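Side-chain contacts in hypothetical protein TT1662 (Thermus thermophilus, PDB 1UFO), which is of unknown function but has the alpha/beta hydrolase fold and probably works as a serine hydrolase on a substrate still to be identified: residues Thr5-Leu10 against His62-Gly67; Leu28-Leu33 against Leu86-Glu91. One frame throughout, in Å; residues are numbered along the deposited sequence.

Contact 1: residues Thr5-Leu10 against His62-Gly67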
loop_
_atom_site.group_PDB
_atom_site.type_symbol
_atom_site.label_atom_id
_atom_site.label_comp_id
_atom_site.label_asym_id
_atom_site.label_seq_id
_atom_site.Cartn_x
_atom_site.Cartn_y
_atom_site.Cartn_z
ATOM N N THR A 5 -10.681 -20.843 -17.100
ATOM C CA THR A 5 -11.881 -20.178 -16.735
ATOM C C THR A 5 -13.043 -21.094 -16.846
ATOM O O THR A 5 -13.162 -21.817 -17.838
ATOM C CB THR A 5 -12.092 -18.977 -17.661
ATOM O OG1 THR A 5 -10.984 -18.100 -17.470
ATOM C CG2 THR A 5 -13.430 -18.218 -17.338
ATOM N N GLU A 6 -13.893 -21.111 -15.833
ATOM C CA GLU A 6 -15.091 -21.896 -15.919
ATOM C C GLU A 6 -16.232 -21.294 -15.152
ATOM O O GLU A 6 -16.039 -20.337 -14.373
ATOM C CB GLU A 6 -14.890 -23.337 -15.454
ATOM C CG GLU A 6 -14.060 -23.604 -14.270
ATOM C CD GLU A 6 -13.819 -25.122 -14.137
ATOM O OE1 GLU A 6 -12.771 -25.666 -14.591
ATOM O OE2 GLU A 6 -14.703 -25.778 -13.607
ATOM N N ARG A 7 -17.425 -21.808 -15.428
ATOM C CA ARG A 7 -18.634 -21.376 -14.723
ATOM C C ARG A 7 -19.016 -22.474 -13.751
ATOM O O ARG A 7 -19.145 -23.647 -14.160
ATOM C CB ARG A 7 -19.809 -21.122 -15.692
ATOM C CG ARG A 7 -19.526 -20.107 -16.845
ATOM C CD ARG A 7 -19.483 -18.588 -16.367
ATOM N NE ARG A 7 -20.799 -18.245 -15.937
ATOM C CZ ARG A 7 -21.637 -17.465 -16.599
ATOM N NH1 ARG A 7 -22.828 -17.292 -16.080
ATOM N NH2 ARG A 7 -21.255 -16.803 -17.702
ATOM N N LEU A 8 -19.162 -22.125 -12.473
ATOM C CA LEU A 8 -19.538 -23.088 -11.437
ATOM C C LEU A 8 -20.889 -22.677 -10.929
ATOM O O LEU A 8 -21.371 -21.581 -11.255
ATOM C CB LEU A 8 -18.589 -22.972 -10.266
ATOM C CG LEU A 8 -17.140 -23.134 -10.625
ATOM C CD1 LEU A 8 -16.306 -22.950 -9.382
ATOM C CD2 LEU A 8 -16.926 -24.573 -11.183
ATOM N N THR A 9 -21.495 -23.553 -10.137
ATOM C CA THR A 9 -22.740 -23.254 -9.456
ATOM C C THR A 9 -22.462 -23.308 -7.971
ATOM O O THR A 9 -22.013 -24.335 -7.478
ATOM C CB THR A 9 -23.878 -24.266 -9.807
ATOM O OG1 THR A 9 -24.142 -24.187 -11.215
ATOM C CG2 THR A 9 -25.189 -23.878 -8.999
ATOM N N LEU A 10 -22.690 -22.168 -7.256
ATOM C CA LEU A 10 -22.449 -22.107 -5.814
ATOM C C LEU A 10 -23.625 -21.416 -5.191
ATOM O O LEU A 10 -24.006 -20.365 -5.659
ATOM C CB LEU A 10 -21.210 -21.289 -5.549
ATOM C CG LEU A 10 -19.911 -21.955 -5.948
ATOM C CD1 LEU A 10 -18.780 -20.863 -5.953
ATOM C CD2 LEU A 10 -19.586 -23.008 -4.934
ATOM N N HIS A 62 -27.455 -6.733 -12.901
ATOM C CA HIS A 62 -26.259 -6.510 -13.630
ATOM C C HIS A 62 -25.834 -7.745 -14.459
ATOM O O HIS A 62 -26.271 -8.873 -14.192
ATOM C CB HIS A 62 -25.110 -6.241 -12.618
ATOM C CG HIS A 62 -25.189 -4.894 -11.983
ATOM N ND1 HIS A 62 -26.143 -4.556 -11.047
ATOM C CD2 HIS A 62 -24.440 -3.775 -12.200
ATOM C CE1 HIS A 62 -25.977 -3.274 -10.714
ATOM N NE2 HIS A 62 -24.956 -2.792 -11.401
ATOM N N GLY A 63 -25.005 -7.490 -15.449
ATOM C CA GLY A 63 -24.418 -8.545 -16.232
ATOM C C GLY A 63 -25.445 -9.386 -16.979
ATOM O O GLY A 63 -26.257 -8.869 -17.812
ATOM N N GLU A 64 -25.456 -10.663 -16.665
ATOM C CA GLU A 64 -26.394 -11.584 -17.331
ATOM C C GLU A 64 -27.738 -11.607 -16.707
ATOM O O GLU A 64 -28.679 -12.212 -17.273
ATOM C CB GLU A 64 -25.842 -13.012 -17.411
ATOM C CG GLU A 64 -24.521 -13.048 -18.156
ATOM C CD GLU A 64 -23.961 -14.446 -18.443
ATOM O OE1 GLU A 64 -23.140 -14.959 -17.646
ATOM O OE2 GLU A 64 -24.344 -15.000 -19.539
ATOM N N ARG A 65 -27.912 -10.919 -15.581
ATOM C CA ARG A 65 -29.198 -10.922 -14.871
ATOM C C ARG A 65 -30.192 -9.910 -15.399
ATOM O O ARG A 65 -29.807 -8.968 -15.989
ATOM C CB ARG A 65 -28.908 -10.676 -13.375
ATOM C CG ARG A 65 -28.003 -11.771 -12.839
ATOM C CD ARG A 65 -27.632 -11.607 -11.360
ATOM N NE ARG A 65 -28.810 -11.723 -10.482
ATOM C CZ ARG A 65 -28.711 -11.783 -9.148
ATOM N NH1 ARG A 65 -27.509 -11.719 -8.572
ATOM N NH2 ARG A 65 -29.777 -11.920 -8.367
ATOM N N GLU A 66 -31.505 -10.101 -15.171
ATOM C CA GLU A 66 -32.462 -9.155 -15.730
ATOM C C GLU A 66 -32.278 -7.764 -15.187
ATOM O O GLU A 66 -32.287 -7.614 -13.982
ATOM C CB GLU A 66 -33.907 -9.604 -15.488
ATOM C CG GLU A 66 -34.822 -9.271 -16.729
ATOM C CD GLU A 66 -34.535 -10.221 -17.974
ATOM O OE1 GLU A 66 -35.221 -10.115 -19.039
ATOM O OE2 GLU A 66 -33.607 -11.083 -17.883
ATOM N N GLY A 67 -32.114 -6.783 -16.072
ATOM C CA GLY A 67 -31.907 -5.379 -15.676
ATOM C C GLY A 67 -32.943 -4.425 -16.260
ATOM O O GLY A 67 -34.056 -4.821 -16.473
#

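Contact 2: residues Leu28-Leu33 against Leu86-Glu91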
loop_
_atom_site.group_PDB
_atom_site.type_symbol
_atom_site.label_atom_id
_atom_site.label_comp_id
_atom_site.label_asym_id
_atom_site.label_seq_id
_atom_site.Cartn_x
_atom_site.Cartn_y
_atom_site.Cartn_z
ATOM N N LEU A 28 -13.203 -14.110 -3.393
ATOM C CA LEU A 28 -14.526 -13.790 -3.956
ATOM C C LEU A 28 -14.494 -12.309 -4.252
ATOM O O LEU A 28 -14.278 -11.504 -3.328
ATOM C CB LEU A 28 -15.693 -14.132 -2.940
ATOM C CG LEU A 28 -17.087 -13.658 -3.411
ATOM C CD1 LEU A 28 -17.490 -14.276 -4.757
ATOM C CD2 LEU A 28 -18.157 -14.082 -2.294
ATOM N N ALA A 29 -14.734 -11.957 -5.502
ATOM C CA ALA A 29 -14.674 -10.524 -5.959
ATOM C C ALA A 29 -16.048 -10.038 -6.313
ATOM O O ALA A 29 -16.777 -10.718 -7.025
ATOM C CB ALA A 29 -13.719 -10.395 -7.168
ATOM N N LEU A 30 -16.380 -8.836 -5.839
ATOM C CA LEU A 30 -17.689 -8.195 -5.951
ATOM C C LEU A 30 -17.522 -6.915 -6.720
ATOM O O LEU A 30 -16.829 -5.987 -6.302
ATOM C CB LEU A 30 -18.278 -7.858 -4.571
ATOM C CG LEU A 30 -18.267 -9.098 -3.653
ATOM C CD1 LEU A 30 -18.838 -8.658 -2.254
ATOM C CD2 LEU A 30 -19.153 -10.287 -4.194
ATOM N N HIS A 31 -18.127 -6.902 -7.924
ATOM C CA HIS A 31 -17.977 -5.806 -8.843
ATOM C C HIS A 31 -18.760 -4.567 -8.381
ATOM O O HIS A 31 -19.525 -4.636 -7.408
ATOM C CB HIS A 31 -18.422 -6.304 -10.260
ATOM C CG HIS A 31 -19.899 -6.537 -10.402
ATOM N ND1 HIS A 31 -20.819 -5.507 -10.439
ATOM C CD2 HIS A 31 -20.610 -7.701 -10.502
ATOM C CE1 HIS A 31 -22.038 -6.021 -10.610
ATOM N NE2 HIS A 31 -21.931 -7.358 -10.668
ATOM N N GLY A 32 -18.621 -3.467 -9.157
ATOM C CA GLY A 32 -19.316 -2.245 -8.774
ATOM C C GLY A 32 -20.533 -1.933 -9.620
ATOM O O GLY A 32 -20.884 -2.740 -10.483
ATOM N N LEU A 33 -21.144 -0.772 -9.369
ATOM C CA LEU A 33 -22.344 -0.404 -10.105
ATOM C C LEU A 33 -22.012 -0.292 -11.555
ATOM O O LEU A 33 -20.934 0.221 -11.947
ATOM C CB LEU A 33 -22.864 0.930 -9.519
ATOM C CG LEU A 33 -24.251 1.274 -9.948
ATOM C CD1 LEU A 33 -25.242 0.230 -9.428
ATOM C CD2 LEU A 33 -24.579 2.635 -9.322
ATOM N N LEU A 86 -27.823 -4.714 -0.974
ATOM C CA LEU A 86 -28.312 -5.657 0.048
ATOM C C LEU A 86 -28.518 -7.083 -0.543
ATOM O O LEU A 86 -28.279 -8.073 0.171
ATOM C CB LEU A 86 -29.634 -5.085 0.642
ATOM C CG LEU A 86 -29.359 -3.917 1.605
ATOM C CD1 LEU A 86 -30.704 -3.232 1.810
ATOM C CD2 LEU A 86 -28.791 -4.408 2.939
ATOM N N GLY A 87 -28.986 -7.152 -1.772
ATOM C CA GLY A 87 -29.215 -8.436 -2.442
ATOM C C GLY A 87 -27.865 -9.084 -2.703
ATOM O O GLY A 87 -27.630 -10.291 -2.473
ATOM N N PHE A 88 -26.969 -8.258 -3.198
ATOM C CA PHE A 88 -25.600 -8.736 -3.542
ATOM C C PHE A 88 -24.898 -9.263 -2.266
ATOM O O PHE A 88 -24.186 -10.309 -2.297
ATOM C CB PHE A 88 -24.805 -7.547 -4.152
ATOM C CG PHE A 88 -23.562 -7.931 -4.963
ATOM C CD1 PHE A 88 -23.376 -9.184 -5.470
ATOM C CD2 PHE A 88 -22.685 -6.909 -5.315
ATOM C CE1 PHE A 88 -22.309 -9.444 -6.395
ATOM C CE2 PHE A 88 -21.633 -7.117 -6.223
ATOM C CZ PHE A 88 -21.439 -8.377 -6.779
ATOM N N LYS A 89 -25.078 -8.580 -1.119
ATOM C CA LYS A 89 -24.523 -9.023 0.139
ATOM C C LYS A 89 -25.027 -10.404 0.524
ATOM O O LYS A 89 -24.236 -11.283 0.894
ATOM C CB LYS A 89 -24.938 -8.022 1.271
ATOM C CG LYS A 89 -24.467 -8.463 2.655
ATOM C CD LYS A 89 -25.392 -7.993 3.782
ATOM C CE LYS A 89 -26.711 -8.717 3.676
ATOM N NZ LYS A 89 -27.550 -8.489 4.885
ATOM N N GLU A 90 -26.354 -10.592 0.478
ATOM C CA GLU A 90 -26.918 -11.867 0.969
ATOM C C GLU A 90 -26.439 -13.009 0.093
ATOM O O GLU A 90 -26.134 -14.089 0.616
ATOM C CB GLU A 90 -28.440 -11.724 1.008
ATOM C CG GLU A 90 -29.193 -12.883 1.560
ATOM C CD GLU A 90 -29.339 -14.002 0.511
ATOM O OE1 GLU A 90 -29.511 -15.132 0.991
ATOM O OE2 GLU A 90 -29.338 -13.764 -0.724
ATOM N N GLU A 91 -26.369 -12.765 -1.206
ATOM C CA GLU A 91 -25.899 -13.800 -2.171
ATOM C C GLU A 91 -24.421 -14.091 -1.940
ATOM O O GLU A 91 -23.976 -15.244 -1.957
ATOM C CB GLU A 91 -26.072 -13.324 -3.629
ATOM C CG GLU A 91 -27.569 -13.270 -3.988
ATOM C CD GLU A 91 -27.866 -12.449 -5.183
ATOM O OE1 GLU A 91 -26.965 -11.761 -5.694
ATOM O OE2 GLU A 91 -29.053 -12.501 -5.623
#

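Contact 1: residues Thr5-Leu10 against His62-Gly67
Arg7 and Glu64 alone carry this contact, reaching toward each other from opposite directions. It is a plain surface pairing that joins strand 3-10, an outermost strand of the alpha/beta hydrolase sheet in this chain, to the loop between strand 52-56 and helix 77-103. Along that loop, His62 opens a type II' beta turn that Arg65 closes, Arg65 N bonding to His62 O at 3.0 Å. Gly63 holds the second place with a positive phi, easily adopted without a side chain. Glu64 follows at the third place, where the turn directs its side chain toward the strand. Beyond CG the glutamate runs straight, chi2 -173°, which carries the carboxylate out to the guanidinium. Arg7 instead folds at chi2 and chi3, which brings its guanidinium to Glu64 OE1. That oxygen sits at the guanidinium edge: Arg7 NH2 donates to Glu64 OE1 at 2.6 Å, 19° out of the guanidinium plane and onto the syn lone pair, while the bond from Arg7 NH1 to Glu64 OE1, at 2.8 Å, is bent and weak. One oxygen therefore serves both nitrogens. The carboxylate plane is turned 73° from the guanidinium, so the two-oxygen, side-by-side pairing does not form, and Glu64 OE2 lies 4.0 Å from Arg7 NH2. Glu64 OE1 also bridges to Lys37 NZ, and Arg7 NH1 bonds Ser14 OG on strand 13-20. With both residues exposed, the attraction is probably softened by solvent, yet an oxygen shared between Arg7 and Lys37 should favour the ionised carboxylate.

Contact 2: residues Leu28-Leu33 against Leu86-Glu91
The ring of Phe88 projects from helix 77-103 into the angle between Leu30 and His31, where strand 25-30 gives way to the loop after it, and so packs the helix on the sheet of the alpha/beta hydrolase fold. Its CG lies anti to the backbone N (chi1 -161°), which extends the ring away from the helix toward the strand end. The side chains of Leu30 and Phe88 run alongside each other, pointing opposite ways: Leu30 CB meets Phe88 CE2 at 3.8 Å, and Leu30 CD2 lies 3.9 Å from Phe88 CE1. Leu30 also touches the probable nucleophile elbow. Against His31 the approach is oblique, the ring planes 46° apart. Phe88 CZ lies over one face of the imidazole, near its rim, 3.9 Å from His31 CD2. In the plane of the phenyl ring, His31 O stands 3.5 Å from Phe88 CE2, so a carbonyl oxygen faces the slightly positive ring edge. His31 ND1 donates to Gly32 O at 2.8 Å, and His31 NE2 is hydrogen-bonded to Ala59 N, which fixes the imidazole at both nitrogens. Replacing His31 by an alanine is likely to leave Gly32 O and Ala59 N without these partners and open a gap beside Phe88 CZ. A large apolar ring suits a buried seam, while histidine adds flat packing surface with two polar atoms already satisfied; shape and dispersion hold the seam, and no hydrogen bond crosses it.

Contact 2 is core and contact 1 surface, although both reach the same sheet: 28-33 includes the end of an inner strand and the loop after it, 5-10 lies on an outermost one. Their chemistry follows: charges pair at the exposed edge of the sheet, whereas rings and aliphatic carbons pack beneath helix 77-103. The loop of contact 1 ties the two together. Arg65 NH2 bridges to Glu91 OE2 at 2.9 Å, linking the beta turn to the helix, and the ring of His62 packs against His31, with His62 CG 3.6 Å from His31 CE1. Thus one short loop sends Glu64 to the edge strand, Arg65 to the helix and His62 inward to the strand end.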